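Inositol monophosphatase (Zymomonas mobilis, PDB 4N81) probably acts as a magnesium-dependent phosphatase of the inositol monophosphatase superfamily, removing phosphate from small phosphate monoesters. Local coordinates at residues R80-D86 with L104-D110; A13-A17 with L115-N119; S4-I10 with V128-L133. One frame throughout, in Å; residues are numbered along the deposited sequence.

In the fold
All three contacts belong to one mixed sheet and helix 7-24 packed on it. Contact 1 pairs strands 81-86 and 102-109. Contact 2 sets the helix on strand 112-120. Contact 3 brings the helix start and the residues ahead of it to strand 125-130 and the turn after it. The centres of successive contacts are about 11 Å apart. I105 O to I117 N (2.8 Å) joins contacts 1 and 2. Y6 OH to E109 OE1 (2.8 Å) and R81 NH1 to D9 OD1 (3.1 Å) join contacts 1 and 3. D86 of contact 1 is a predicted magnesium ligand. The N119 side chain is about 10 Å from that of D89, another; contact 3 lies away.

Contact 1: residues R80-D86 with L104-D110; sequences RRLWVLD and LIALVED
R80 grips D110 side-on with two nitrogens. R80 NH2 reaches D110 OD1 at 2.7 Å, and R80 NE reaches D110 OD2 at 2.8 Å. The planes of the two groups are 58° apart, so the fork is twisted rather than flat. The bend at chi3 of R80 (65°) turns the guanidinium back to D110, and its NH2 also makes a weak bond to E109 OE2. R81 and E109 lie side by side. Their direct ion pair is long, but water 1 bridges R81 NH1 and E109 OE1. R81 NH2 pairs with D65 OD1, which also takes W83 NE1.

Between these charges and D86 the backbones form a regular antiparallel ladder. L82-V108, V84-A106 and D86-L104 are the hydrogen-bonded pairs.

The apolar contacts fall on both faces of the sheet. On one, L107 CD1 sits over the indole of W83, 4.0 Å from the centroid of its five-membered ring, a CH-pi contact. I105 CG2 meets the indole edge at W83 CZ3. On the other, V84 CG2 touches V108 CG2 at 3.7 Å.

D86, a predicted magnesium ligand, ends the ladder beside D89 and D210, with a sulfate ion close by. D9 of helix 7-24 pairs with R81, and Y6, just ahead of the helix, bonds E109. F208 of helix 208-211 touches V84 and V108. Strands 66-67 and 112-120 flank the pair.

Contact 2: residues A13-A17 with L115-N119; sequences AHRLA and LGIIN
A13-A17 of the helix runs nearly along L115-N119 of the strand, with the segment axes 26° apart and 9.4 Å from each other at closest approach. I117 fills the middle of the contact. Its CD1 meets A13 CB at 3.6 Å and also lies over the centre of the H14 imidazole. This CH-pi contact is 4.0 Å from methyl to ring centroid and 11° off the ring normal. With CG1 beside the backbone N (chi1 -74°) and CD1 extended beyond it, the long branch reaches the helix, while CG2 on the other branch faces A17 CB. L115 CD2 adds a second touch on A13 CB, at 3.8 Å.

The small A13 and A17, one turn apart, present their methyls to the strand. This is a helix laid on one face of a sheet, within the layered alpha-beta architecture of the inositol monophosphatase fold. L16 of the same turn packs on helix 42-61.

The polar end of the contact runs through a solvent molecule. Water 2 accepts from N119 ND2 at 2.9 Å and donates to A17 O at 3.1 Å. N119 OD1 is bonded to R126 of strand 125-130, and H14 ND1 also bonds that arginine.

Contact 3: residues S4-I10 with V128-L133; sequences SAYEDDI and VGVKDL
The carboxylate of D132 takes two hydrogen bonds from the chain just ahead of helix 7-24, one on each oxygen. S4 OG donates to D132 OD1 at 2.7 Å, and A5 N donates to D132 OD2 at 2.9 Å, nearly straight at 170°. Both oxygens use their syn lone pairs, so the two donors hold the rotation of the group. With its carboxyl carbon between backbone N and carbonyl carbon (chi1 56°), D132 turns the carboxylate toward S4 and A5.

S4 OG works twice. It also accepts from Y6 N at 2.7 Å, closing an ST turn. The turn leads into Y6, the N-cap residue, and D132 bonds the serine that closes it. The segment 128-133 makes its own type I turn from V130 to L133, which carries D132.

Next to the carboxylate the contact is apolar. V130 splits its methyls between two residues: V130 CG1 meets Y6 CD1 at 3.9 Å, and V130 CG2 meets I10 CD1 at 3.6 Å. K131 CD passes obliquely near Y6 OH at 4.1 Å.

The hydroxyl of Y6 bonds E109, and its side chain touches V114. I10 rests on L115. Y6 and the first turn of helix 7-24 touch strands 102-109, 112-120 and 125-130.

Contact 1: residues R80-D86 with L104-D110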
ATOM      1  N   ARG A  80     -20.001  -1.914  31.036  1.00 42.50           N
ATOM      2  CA  ARG A  80     -19.606  -3.213  30.510  1.00 42.81           C
ATOM      3  C   ARG A  80     -19.351  -3.132  28.998  1.00 37.23           C
ATOM      4  O   ARG A  80     -18.454  -3.831  28.510  1.00 31.22           O
ATOM      5  CB  ARG A  80     -20.736  -4.232  30.720  1.00 42.91           C
ATOM      6  CG  ARG A  80     -20.811  -4.887  32.059  1.00 43.18           C
ATOM      7  CD  ARG A  80     -21.654  -6.155  31.989  1.00 40.27           C
ATOM      8  NE  ARG A  80     -21.048  -7.183  31.138  1.00 33.80           N
ATOM      9  CZ  ARG A  80     -21.483  -7.546  29.926  1.00 37.36           C
ATOM     10  NH1 ARG A  80     -22.557  -6.972  29.389  1.00 42.38           N
ATOM     11  NH2 ARG A  80     -20.839  -8.497  29.244  1.00 34.42           N
ATOM     12  N   ARG A  81     -20.130  -2.288  28.286  1.00 28.51           N
ATOM     13  CA  ARG A  81     -20.088  -2.175  26.805  1.00 27.06           C
ATOM     14  C   ARG A  81     -19.467  -0.833  26.389  1.00 30.14           C
ATOM     15  O   ARG A  81     -19.921   0.238  26.851  1.00 32.37           O
ATOM     16  CB  ARG A  81     -21.509  -2.253  26.191  1.00 31.22           C
ATOM     17  CG  ARG A  81     -22.239  -3.608  26.378  1.00 33.17           C
ATOM     18  CD  ARG A  81     -23.763  -3.556  26.067  1.00 30.75           C
ATOM     19  NE  ARG A  81     -24.105  -2.687  24.935  1.00 30.09           N
ATOM     20  CZ  ARG A  81     -24.401  -3.096  23.705  1.00 28.79           C
ATOM     21  NH1 ARG A  81     -24.416  -4.387  23.398  1.00 30.12           N
ATOM     22  NH2 ARG A  81     -24.693  -2.208  22.770  1.00 29.93           N
ATOM     23  N   LEU A  82     -18.488  -0.872  25.490  1.00 25.41           N
ATOM     24  CA  LEU A  82     -17.785   0.345  25.070  1.00 24.78           C
ATOM     25  C   LEU A  82     -17.647   0.341  23.556  1.00 28.64           C
ATOM     26  O   LEU A  82     -17.225  -0.677  22.979  1.00 22.97           O
ATOM     27  CB  LEU A  82     -16.343   0.355  25.610  1.00 30.09           C
ATOM     28  CG  LEU A  82     -16.089   0.356  27.119  1.00 42.91           C
ATOM     29  CD1 LEU A  82     -14.579   0.382  27.375  1.00 42.61           C
ATOM     30  CD2 LEU A  82     -16.758   1.555  27.740  1.00 46.95           C
ATOM     31  N   TRP A  83     -17.883   1.484  22.928  1.00 22.90           N
ATOM     32  CA  TRP A  83     -17.555   1.643  21.513  1.00 21.57           C
ATOM     33  C   TRP A  83     -16.138   2.210  21.337  1.00 20.49           C
ATOM     34  O   TRP A  83     -15.742   3.138  22.060  1.00 24.94           O
ATOM     35  CB  TRP A  83     -18.569   2.589  20.867  1.00 25.28           C
ATOM     36  CG  TRP A  83     -19.940   1.965  20.809  1.00 26.22           C
ATOM     37  CD1 TRP A  83     -20.895   1.988  21.768  1.00 25.05           C
ATOM     38  CD2 TRP A  83     -20.458   1.170  19.732  1.00 22.82           C
ATOM     39  NE1 TRP A  83     -22.008   1.266  21.355  1.00 26.60           N
ATOM     40  CE2 TRP A  83     -21.758   0.758  20.103  1.00 27.58           C
ATOM     41  CE3 TRP A  83     -19.943   0.763  18.493  1.00 22.30           C
ATOM     42  CZ2 TRP A  83     -22.553  -0.030  19.276  1.00 27.87           C
ATOM     43  CZ3 TRP A  83     -20.732  -0.016  17.673  1.00 24.15           C
ATOM     44  CH2 TRP A  83     -22.026  -0.408  18.071  1.00 25.08           C
ATOM     45  N   VAL A  84     -15.392   1.670  20.369  1.00 19.02           N
ATOM     46  CA  VAL A  84     -14.034   2.111  20.127  1.00 19.17           C
ATOM     47  C   VAL A  84     -14.015   2.589  18.685  1.00 23.52           C
ATOM     48  O   VAL A  84     -14.356   1.819  17.808  1.00 25.18           O
ATOM     49  CB  VAL A  84     -13.043   0.931  20.310  1.00 22.89           C
ATOM     50  CG1 VAL A  84     -11.583   1.372  20.068  1.00 25.78           C
ATOM     51  CG2 VAL A  84     -13.158   0.346  21.719  1.00 25.99           C
ATOM     52  N   LEU A  85     -13.672   3.863  18.452  1.00 20.82           N
ATOM     53  CA  LEU A  85     -13.673   4.446  17.103  1.00 16.81           C
ATOM     54  C   LEU A  85     -12.271   4.890  16.694  1.00 19.94           C
ATOM     55  O   LEU A  85     -11.558   5.503  17.485  1.00 19.17           O
ATOM     56  CB  LEU A  85     -14.571   5.680  17.083  1.00 17.94           C
ATOM     57  CG  LEU A  85     -15.952   5.455  17.716  1.00 23.56           C
ATOM     58  CD1 LEU A  85     -16.758   6.729  17.723  1.00 24.01           C
ATOM     59  CD2 LEU A  85     -16.717   4.352  17.013  1.00 23.86           C
ATOM     60  N   ASP A  86     -11.863   4.559  15.478  1.00 14.86           N
ATOM     61  CA  ASP A  86     -10.695   5.174  14.884  1.00 14.19           C
ATOM     62  C   ASP A  86     -11.096   5.656  13.477  1.00 15.59           C
ATOM     63  O   ASP A  86     -11.146   4.835  12.542  1.00 16.66           O
ATOM     64  CB  ASP A  86      -9.523   4.182  14.790  1.00 14.45           C
ATOM     65  CG  ASP A  86      -8.181   4.902  14.536  1.00 17.67           C
ATOM     66  OD1 ASP A  86      -8.187   6.155  14.563  1.00 19.90           O
ATOM     67  OD2 ASP A  86      -7.142   4.229  14.336  1.00 17.71           O
ATOM     68  N   LEU A 104     -12.088   2.285  11.648  1.00 15.36           N
ATOM     69  CA  LEU A 104     -12.327   1.109  12.491  1.00 12.68           C
ATOM     70  C   LEU A 104     -13.417   1.440  13.484  1.00 14.08           C
ATOM     71  O   LEU A 104     -13.328   2.476  14.166  1.00 16.84           O
ATOM     72  CB  LEU A 104     -11.054   0.764  13.274  1.00 12.19           C
ATOM     73  CG  LEU A 104      -9.783   0.547  12.446  1.00 11.22           C
ATOM     74  CD1 LEU A 104      -8.595   0.093  13.323  1.00 10.93           C
ATOM     75  CD2 LEU A 104     -10.087  -0.546  11.400  1.00 11.02           C
ATOM     76  N   ILE A 105     -14.416   0.562  13.591  1.00 14.25           N
ATOM     77  CA  ILE A 105     -15.444   0.713  14.629  1.00 15.46           C
ATOM     78  C   ILE A 105     -15.538  -0.622  15.384  1.00 17.03           C
ATOM     79  O   ILE A 105     -15.650  -1.690  14.766  1.00 15.29           O
ATOM     80  CB  ILE A 105     -16.788   1.021  13.945  1.00 16.27           C
ATOM     81  CG1 ILE A 105     -16.706   2.393  13.234  1.00 19.93           C
ATOM     82  CG2 ILE A 105     -17.995   0.913  14.961  1.00 17.70           C
ATOM     83  CD1 ILE A 105     -17.619   2.524  12.042  1.00 21.94           C
ATOM     84  N   ALA A 106     -15.578  -0.583  16.701  1.00 20.39           N
ATOM     85  CA  ALA A 106     -15.689  -1.839  17.420  1.00 16.36           C
ATOM     86  C   ALA A 106     -16.628  -1.672  18.588  1.00 17.79           C
ATOM     87  O   ALA A 106     -16.754  -0.569  19.113  1.00 19.83           O
ATOM     88  CB  ALA A 106     -14.327  -2.261  17.912  1.00 19.13           C
ATOM     89  N   LEU A 107     -17.315  -2.761  18.953  1.00 18.31           N
ATOM     90  CA  LEU A 107     -18.049  -2.830  20.229  1.00 19.72           C
ATOM     91  C   LEU A 107     -17.293  -3.840  21.104  1.00 20.56           C
ATOM     92  O   LEU A 107     -16.938  -4.927  20.625  1.00 19.22           O
ATOM     93  CB  LEU A 107     -19.475  -3.348  20.009  1.00 20.75           C
ATOM     94  CG  LEU A 107     -20.301  -3.582  21.281  1.00 22.35           C
ATOM     95  CD1 LEU A 107     -20.365  -2.297  22.137  1.00 23.36           C
ATOM     96  CD2 LEU A 107     -21.729  -4.075  20.933  1.00 26.94           C
ATOM     97  N   VAL A 108     -17.095  -3.485  22.386  1.00 20.26           N
ATOM     98  CA  VAL A 108     -16.214  -4.205  23.270  1.00 20.57           C
ATOM     99  C   VAL A 108     -17.031  -4.485  24.533  1.00 21.64           C
ATOM    100  O   VAL A 108     -17.706  -3.587  25.016  1.00 22.84           O
ATOM    101  CB  VAL A 108     -14.982  -3.332  23.592  1.00 19.90           C
ATOM    102  CG1 VAL A 108     -14.165  -3.947  24.682  1.00 19.70           C
ATOM    103  CG2 VAL A 108     -14.121  -3.158  22.357  1.00 18.06           C
ATOM    104  N   GLU A 109     -17.011  -5.726  25.020  1.00 21.76           N
ATOM    105  CA  GLU A 109     -17.742  -6.074  26.254  1.00 23.36           C
ATOM    106  C   GLU A 109     -16.808  -6.741  27.238  1.00 23.31           C
ATOM    107  O   GLU A 109     -16.137  -7.700  26.864  1.00 22.27           O
ATOM    108  CB  GLU A 109     -18.850  -7.096  25.978  1.00 32.06           C
ATOM    109  CG  GLU A 109     -20.031  -6.572  25.212  1.00 37.38           C
ATOM    110  CD  GLU A 109     -21.143  -7.627  25.045  1.00 41.08           C
ATOM    111  OE1 GLU A 109     -21.960  -7.455  24.134  1.00 43.34           O
ATOM    112  OE2 GLU A 109     -21.209  -8.604  25.821  1.00 44.39           O
ATOM    113  N   ASP A 110     -16.826  -6.275  28.496  1.00 24.60           N
ATOM    114  CA  ASP A 110     -15.886  -6.779  29.503  1.00 24.71           C
ATOM    115  C   ASP A 110     -14.442  -6.735  28.962  1.00 23.10           C
ATOM    116  O   ASP A 110     -13.631  -7.646  29.191  1.00 24.92           O
ATOM    117  CB  ASP A 110     -16.270  -8.192  29.892  1.00 25.14           C
ATOM    118  CG  ASP A 110     -17.728  -8.290  30.343  1.00 26.81           C
ATOM    119  OD1 ASP A 110     -18.374  -9.266  29.945  1.00 32.28           O
ATOM    120  OD2 ASP A 110     -18.240  -7.395  31.061  1.00 28.19           O
TER
HETATM  121  O   HOH W   1     -24.330  -6.871  24.662  1.00 39.87           O

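Contact 2: residues A13-A17 with L115-N119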
ATOM      1  N   ALA A  13     -23.426  -0.034  13.519  1.00 25.13           N
ATOM      2  CA  ALA A  13     -22.005   0.059  13.190  1.00 22.45           C
ATOM      3  C   ALA A  13     -21.837   0.409  11.713  1.00 20.61           C
ATOM      4  O   ALA A  13     -20.998   1.263  11.344  1.00 19.10           O
ATOM      5  CB  ALA A  13     -21.294  -1.251  13.545  1.00 20.67           C
ATOM      6  N   HIS A  14     -22.680  -0.173  10.866  1.00 24.22           N
ATOM      7  CA  HIS A  14     -22.661   0.198   9.459  1.00 19.98           C
ATOM      8  C   HIS A  14     -23.032   1.643   9.259  1.00 23.46           C
ATOM      9  O   HIS A  14     -22.457   2.336   8.386  1.00 21.42           O
ATOM     10  CB  HIS A  14     -23.669  -0.655   8.660  1.00 20.70           C
ATOM     11  CG  HIS A  14     -23.134  -2.012   8.295  1.00 24.53           C
ATOM     12  ND1 HIS A  14     -22.105  -2.183   7.395  1.00 23.46           N
ATOM     13  CD2 HIS A  14     -23.463  -3.255   8.728  1.00 26.34           C
ATOM     14  CE1 HIS A  14     -21.827  -3.473   7.281  1.00 24.81           C
ATOM     15  NE2 HIS A  14     -22.632  -4.149   8.087  1.00 21.72           N
ATOM     16  N   ARG A  15     -23.991   2.114  10.063  1.00 22.89           N
ATOM     17  CA  ARG A  15     -24.363   3.534   9.928  1.00 24.89           C
ATOM     18  C   ARG A  15     -23.214   4.471  10.315  1.00 22.11           C
ATOM     19  O   ARG A  15     -22.950   5.478   9.636  1.00 21.98           O
ATOM     20  CB  ARG A  15     -25.655   3.831  10.743  1.00 29.47           C
ATOM     21  CG  ARG A  15     -25.993   5.321  10.880  1.00 40.82           C
ATOM     22  CD  ARG A  15     -27.511   5.613  10.938  1.00 52.36           C
ATOM     23  NE  ARG A  15     -28.130   5.605  12.270  1.00 59.35           N
ATOM     24  CZ  ARG A  15     -28.695   4.533  12.838  1.00 62.90           C
ATOM     25  NH1 ARG A  15     -28.672   3.353  12.213  1.00 65.52           N
ATOM     26  NH2 ARG A  15     -29.254   4.624  14.048  1.00 59.21           N
ATOM     27  N   LEU A  16     -22.471   4.091  11.360  1.00 24.07           N
ATOM     28  CA  LEU A  16     -21.334   4.896  11.780  1.00 21.99           C
ATOM     29  C   LEU A  16     -20.273   4.877  10.694  1.00 19.36           C
ATOM     30  O   LEU A  16     -19.660   5.904  10.378  1.00 19.07           O
ATOM     31  CB  LEU A  16     -20.759   4.351  13.092  1.00 23.16           C
ATOM     32  CG  LEU A  16     -21.737   4.368  14.287  1.00 24.44           C
ATOM     33  CD1 LEU A  16     -21.046   3.725  15.464  1.00 24.65           C
ATOM     34  CD2 LEU A  16     -22.170   5.781  14.661  1.00 26.70           C
ATOM     35  N   ALA A  17     -20.079   3.719  10.068  1.00 18.56           N
ATOM     36  CA  ALA A  17     -19.058   3.674   9.028  1.00 17.31           C
ATOM     37  C   ALA A  17     -19.445   4.536   7.841  1.00 18.44           C
ATOM     38  O   ALA A  17     -18.563   5.220   7.251  1.00 17.54           O
ATOM     39  CB  ALA A  17     -18.730   2.225   8.578  1.00 17.84           C
ATOM     40  N   LEU A 115     -17.474  -7.006  18.232  1.00 17.98           N
ATOM     41  CA  LEU A 115     -17.959  -6.624  16.882  1.00 17.09           C
ATOM     42  C   LEU A 115     -16.939  -5.676  16.304  1.00 16.27           C
ATOM     43  O   LEU A 115     -16.434  -4.848  17.038  1.00 16.87           O
ATOM     44  CB  LEU A 115     -19.329  -5.879  17.063  1.00 18.47           C
ATOM     45  CG  LEU A 115     -20.109  -5.231  15.924  1.00 26.69           C
ATOM     46  CD1 LEU A 115     -21.486  -4.861  16.541  1.00 32.20           C
ATOM     47  CD2 LEU A 115     -19.490  -3.995  15.380  1.00 26.16           C
ATOM     48  N   GLY A 116     -16.641  -5.774  15.004  1.00 15.26           N
ATOM     49  CA  GLY A 116     -15.658  -4.878  14.421  1.00 14.38           C
ATOM     50  C   GLY A 116     -15.974  -4.627  12.960  1.00 14.12           C
ATOM     51  O   GLY A 116     -16.403  -5.537  12.251  1.00 14.30           O
ATOM     52  N   ILE A 117     -15.740  -3.406  12.494  1.00 14.36           N
ATOM     53  CA  ILE A 117     -15.814  -3.094  11.072  1.00 13.63           C
ATOM     54  C   ILE A 117     -14.507  -2.405  10.694  1.00 14.24           C
ATOM     55  O   ILE A 117     -14.000  -1.525  11.470  1.00 14.00           O
ATOM     56  CB  ILE A 117     -17.036  -2.154  10.757  1.00 14.62           C
ATOM     57  CG1 ILE A 117     -18.355  -2.949  10.845  1.00 15.61           C
ATOM     58  CG2 ILE A 117     -16.921  -1.551   9.344  1.00 14.29           C
ATOM     59  CD1 ILE A 117     -19.613  -2.148  10.448  1.00 16.90           C
ATOM     60  N   ILE A 118     -13.957  -2.813   9.540  1.00 12.04           N
ATOM     61  CA  ILE A 118     -12.943  -2.014   8.838  1.00 11.40           C
ATOM     62  C   ILE A 118     -13.625  -1.481   7.595  1.00 19.13           C
ATOM     63  O   ILE A 118     -14.147  -2.266   6.797  1.00 11.82           O
ATOM     64  CB  ILE A 118     -11.737  -2.861   8.319  1.00 10.53           C
ATOM     65  CG1 ILE A 118     -10.939  -3.519   9.489  1.00 12.58           C
ATOM     66  CG2 ILE A 118     -10.796  -1.969   7.492  1.00 10.07           C
ATOM     67  CD1 ILE A 118     -10.097  -4.796   9.003  1.00 10.47           C
ATOM     68  N   ASN A 119     -13.582  -0.169   7.380  1.00 11.87           N
ATOM     69  CA  ASN A 119     -14.162   0.359   6.158  1.00 14.20           C
ATOM     70  C   ASN A 119     -13.181   1.223   5.411  1.00 13.29           C
ATOM     71  O   ASN A 119     -12.693   2.209   5.969  1.00 13.17           O
ATOM     72  CB  ASN A 119     -15.405   1.205   6.457  1.00 13.23           C
ATOM     73  CG  ASN A 119     -16.140   1.617   5.167  1.00 15.92           C
ATOM     74  OD1 ASN A 119     -16.623   0.766   4.443  1.00 15.64           O
ATOM     75  ND2 ASN A 119     -16.192   2.924   4.877  1.00 14.07           N
TER
HETATM   76  O   HOH W   2     -15.553   5.022   6.774  1.00 16.58           O

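Contact 3: residues S4-I10 with V128-L133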
ATOM      1  N   SER A   4     -27.652 -12.559  14.299  1.00 56.53           N
ATOM      2  CA  SER A   4     -26.757 -12.319  15.435  1.00 44.14           C
ATOM      3  C   SER A   4     -27.466 -11.866  16.699  1.00 42.88           C
ATOM      4  O   SER A   4     -28.482 -11.190  16.641  1.00 43.17           O
ATOM      5  CB  SER A   4     -25.765 -11.220  15.063  1.00 35.92           C
ATOM      6  OG  SER A   4     -24.873 -10.983  16.122  1.00 30.96           O
ATOM      7  N   ALA A   5     -26.887 -12.167  17.852  1.00 39.82           N
ATOM      8  CA  ALA A   5     -27.353 -11.544  19.078  1.00 39.11           C
ATOM      9  C   ALA A   5     -27.046 -10.043  19.052  1.00 37.56           C
ATOM     10  O   ALA A   5     -27.614  -9.273  19.842  1.00 36.72           O
ATOM     11  CB  ALA A   5     -26.709 -12.196  20.292  1.00 41.49           C
ATOM     12  N   TYR A   6     -26.108  -9.647  18.182  1.00 26.77           N
ATOM     13  CA  TYR A   6     -25.713  -8.239  18.003  1.00 27.14           C
ATOM     14  C   TYR A   6     -26.327  -7.535  16.782  1.00 29.04           C
ATOM     15  O   TYR A   6     -25.806  -6.509  16.311  1.00 25.00           O
ATOM     16  CB  TYR A   6     -24.168  -8.125  17.911  1.00 23.71           C
ATOM     17  CG  TYR A   6     -23.521  -8.566  19.182  1.00 23.65           C
ATOM     18  CD1 TYR A   6     -23.114  -9.881  19.351  1.00 30.27           C
ATOM     19  CD2 TYR A   6     -23.350  -7.679  20.227  1.00 25.53           C
ATOM     20  CE1 TYR A   6     -22.534 -10.313  20.526  1.00 30.06           C
ATOM     21  CE2 TYR A   6     -22.774  -8.090  21.410  1.00 30.21           C
ATOM     22  CZ  TYR A   6     -22.360  -9.418  21.559  1.00 31.60           C
ATOM     23  OH  TYR A   6     -21.800  -9.843  22.761  1.00 32.29           O
ATOM     24  N   GLU A   7     -27.413  -8.071  16.236  1.00 29.41           N
ATOM     25  CA  GLU A   7     -27.900  -7.566  14.947  1.00 30.35           C
ATOM     26  C   GLU A   7     -28.117  -6.039  14.949  1.00 30.74           C
ATOM     27  O   GLU A   7     -27.730  -5.336  13.997  1.00 28.17           O
ATOM     28  CB  GLU A   7     -29.244  -8.255  14.638  1.00 36.33           C
ATOM     29  CG  GLU A   7     -29.954  -7.807  13.378  1.00 46.38           C
ATOM     30  CD  GLU A   7     -31.367  -8.431  13.259  1.00 58.95           C
ATOM     31  OE1 GLU A   7     -31.574  -9.546  13.803  1.00 60.34           O
ATOM     32  OE2 GLU A   7     -32.265  -7.803  12.631  1.00 62.73           O
ATOM     33  N   ASP A   8     -28.698  -5.517  16.035  1.00 32.41           N
ATOM     34  CA  ASP A   8     -28.998  -4.077  16.089  1.00 34.43           C
ATOM     35  C   ASP A   8     -27.724  -3.234  16.121  1.00 29.51           C
ATOM     36  O   ASP A   8     -27.611  -2.185  15.440  1.00 31.09           O
ATOM     37  CB  ASP A   8     -29.815  -3.749  17.335  1.00 41.28           C
ATOM     38  CG  ASP A   8     -31.289  -4.085  17.171  1.00 53.03           C
ATOM     39  OD1 ASP A   8     -31.756  -4.154  16.007  1.00 56.60           O
ATOM     40  OD2 ASP A   8     -31.971  -4.269  18.206  1.00 55.12           O
ATOM     41  N   ASP A   9     -26.750  -3.724  16.898  1.00 28.55           N
ATOM     42  CA  ASP A   9     -25.453  -3.065  16.986  1.00 25.47           C
ATOM     43  C   ASP A   9     -24.691  -3.140  15.671  1.00 29.00           C
ATOM     44  O   ASP A   9     -23.938  -2.206  15.321  1.00 23.01           O
ATOM     45  CB  ASP A   9     -24.598  -3.665  18.116  1.00 26.02           C
ATOM     46  CG  ASP A   9     -25.191  -3.389  19.507  1.00 28.74           C
ATOM     47  OD1 ASP A   9     -25.052  -4.251  20.409  1.00 29.64           O
ATOM     48  OD2 ASP A   9     -25.751  -2.285  19.706  1.00 28.66           O
ATOM     49  N   ILE A  10     -24.874  -4.228  14.930  1.00 25.24           N
ATOM     50  CA  ILE A  10     -24.209  -4.324  13.614  1.00 22.19           C
ATOM     51  C   ILE A  10     -24.795  -3.279  12.668  1.00 22.68           C
ATOM     52  O   ILE A  10     -24.080  -2.599  11.907  1.00 22.44           O
ATOM     53  CB  ILE A  10     -24.431  -5.717  13.010  1.00 25.04           C
ATOM     54  CG1 ILE A  10     -23.612  -6.772  13.765  1.00 26.61           C
ATOM     55  CG2 ILE A  10     -24.004  -5.779  11.543  1.00 25.10           C
ATOM     56  CD1 ILE A  10     -24.185  -8.192  13.515  1.00 29.76           C
ATOM     57  N   VAL A 128     -16.695  -6.961   8.046  1.00 13.52           N
ATOM     58  CA  VAL A 128     -17.516  -6.937   9.257  1.00 14.22           C
ATOM     59  C   VAL A 128     -17.302  -8.250  10.001  1.00 16.09           C
ATOM     60  O   VAL A 128     -17.526  -9.330   9.426  1.00 14.28           O
ATOM     61  CB  VAL A 128     -19.014  -6.853   8.918  1.00 18.26           C
ATOM     62  CG1 VAL A 128     -19.844  -6.738  10.223  1.00 16.83           C
ATOM     63  CG2 VAL A 128     -19.257  -5.654   7.987  1.00 15.85           C
ATOM     64  N   GLY A 129     -16.901  -8.164  11.277  1.00 14.81           N
ATOM     65  CA  GLY A 129     -16.745  -9.353  12.111  1.00 15.55           C
ATOM     66  C   GLY A 129     -17.582  -9.252  13.373  1.00 17.64           C
ATOM     67  O   GLY A 129     -17.798  -8.140  13.902  1.00 16.95           O
ATOM     68  N   VAL A 130     -18.081 -10.388  13.869  1.00 15.84           N
ATOM     69  CA  VAL A 130     -18.949 -10.363  15.049  1.00 17.01           C
ATOM     70  C   VAL A 130     -18.757 -11.710  15.736  1.00 18.14           C
ATOM     71  O   VAL A 130     -18.532 -12.743  15.060  1.00 17.04           O
ATOM     72  CB  VAL A 130     -20.469 -10.293  14.676  1.00 21.46           C
ATOM     73  CG1 VAL A 130     -21.325 -10.096  15.917  1.00 19.61           C
ATOM     74  CG2 VAL A 130     -20.754  -9.215  13.656  1.00 27.44           C
ATOM     75  N   LYS A 131     -18.933 -11.713  17.047  1.00 17.86           N
ATOM     76  CA  LYS A 131     -18.567 -12.841  17.882  1.00 20.74           C
ATOM     77  C   LYS A 131     -19.324 -14.103  17.436  1.00 22.76           C
ATOM     78  O   LYS A 131     -18.800 -15.206  17.522  1.00 24.44           O
ATOM     79  CB  LYS A 131     -18.976 -12.473  19.326  1.00 26.44           C
ATOM     80  CG  LYS A 131     -19.031 -13.596  20.327  1.00 32.26           C
ATOM     81  CD  LYS A 131     -19.473 -13.045  21.695  1.00 38.42           C
ATOM     82  CE  LYS A 131     -19.472 -14.115  22.776  1.00 46.00           C
ATOM     83  NZ  LYS A 131     -19.544 -13.475  24.133  1.00 52.13           N
ATOM     84  N   ASP A 132     -20.540 -13.945  16.934  1.00 23.17           N
ATOM     85  CA  ASP A 132     -21.359 -15.137  16.675  1.00 28.05           C
ATOM     86  C   ASP A 132     -21.672 -15.409  15.183  1.00 31.07           C
ATOM     87  O   ASP A 132     -22.602 -16.133  14.863  1.00 27.94           O
ATOM     88  CB  ASP A 132     -22.637 -15.177  17.555  1.00 33.05           C
ATOM     89  CG  ASP A 132     -23.516 -13.927  17.418  1.00 34.29           C
ATOM     90  OD1 ASP A 132     -23.223 -13.040  16.587  1.00 34.76           O
ATOM     91  OD2 ASP A 132     -24.531 -13.844  18.139  1.00 32.19           O
ATOM     92  N   LEU A 133     -20.941 -14.773  14.277  1.00 25.84           N
ATOM     93  CA  LEU A 133     -21.154 -14.987  12.854  1.00 25.26           C
ATOM     94  C   LEU A 133     -19.818 -15.075  12.123  1.00 20.52           C
ATOM     95  O   LEU A 133     -18.807 -14.559  12.604  1.00 21.31           O
ATOM     96  CB  LEU A 133     -21.939 -13.831  12.231  1.00 31.22           C
ATOM     97  CG  LEU A 133     -23.465 -13.898  12.232  1.00 41.27           C
ATOM     98  CD1 LEU A 133     -24.025 -15.323  12.139  1.00 37.83           C
ATOM     99  CD2 LEU A 133     -23.858 -13.284  13.478  1.00 47.90           C
TER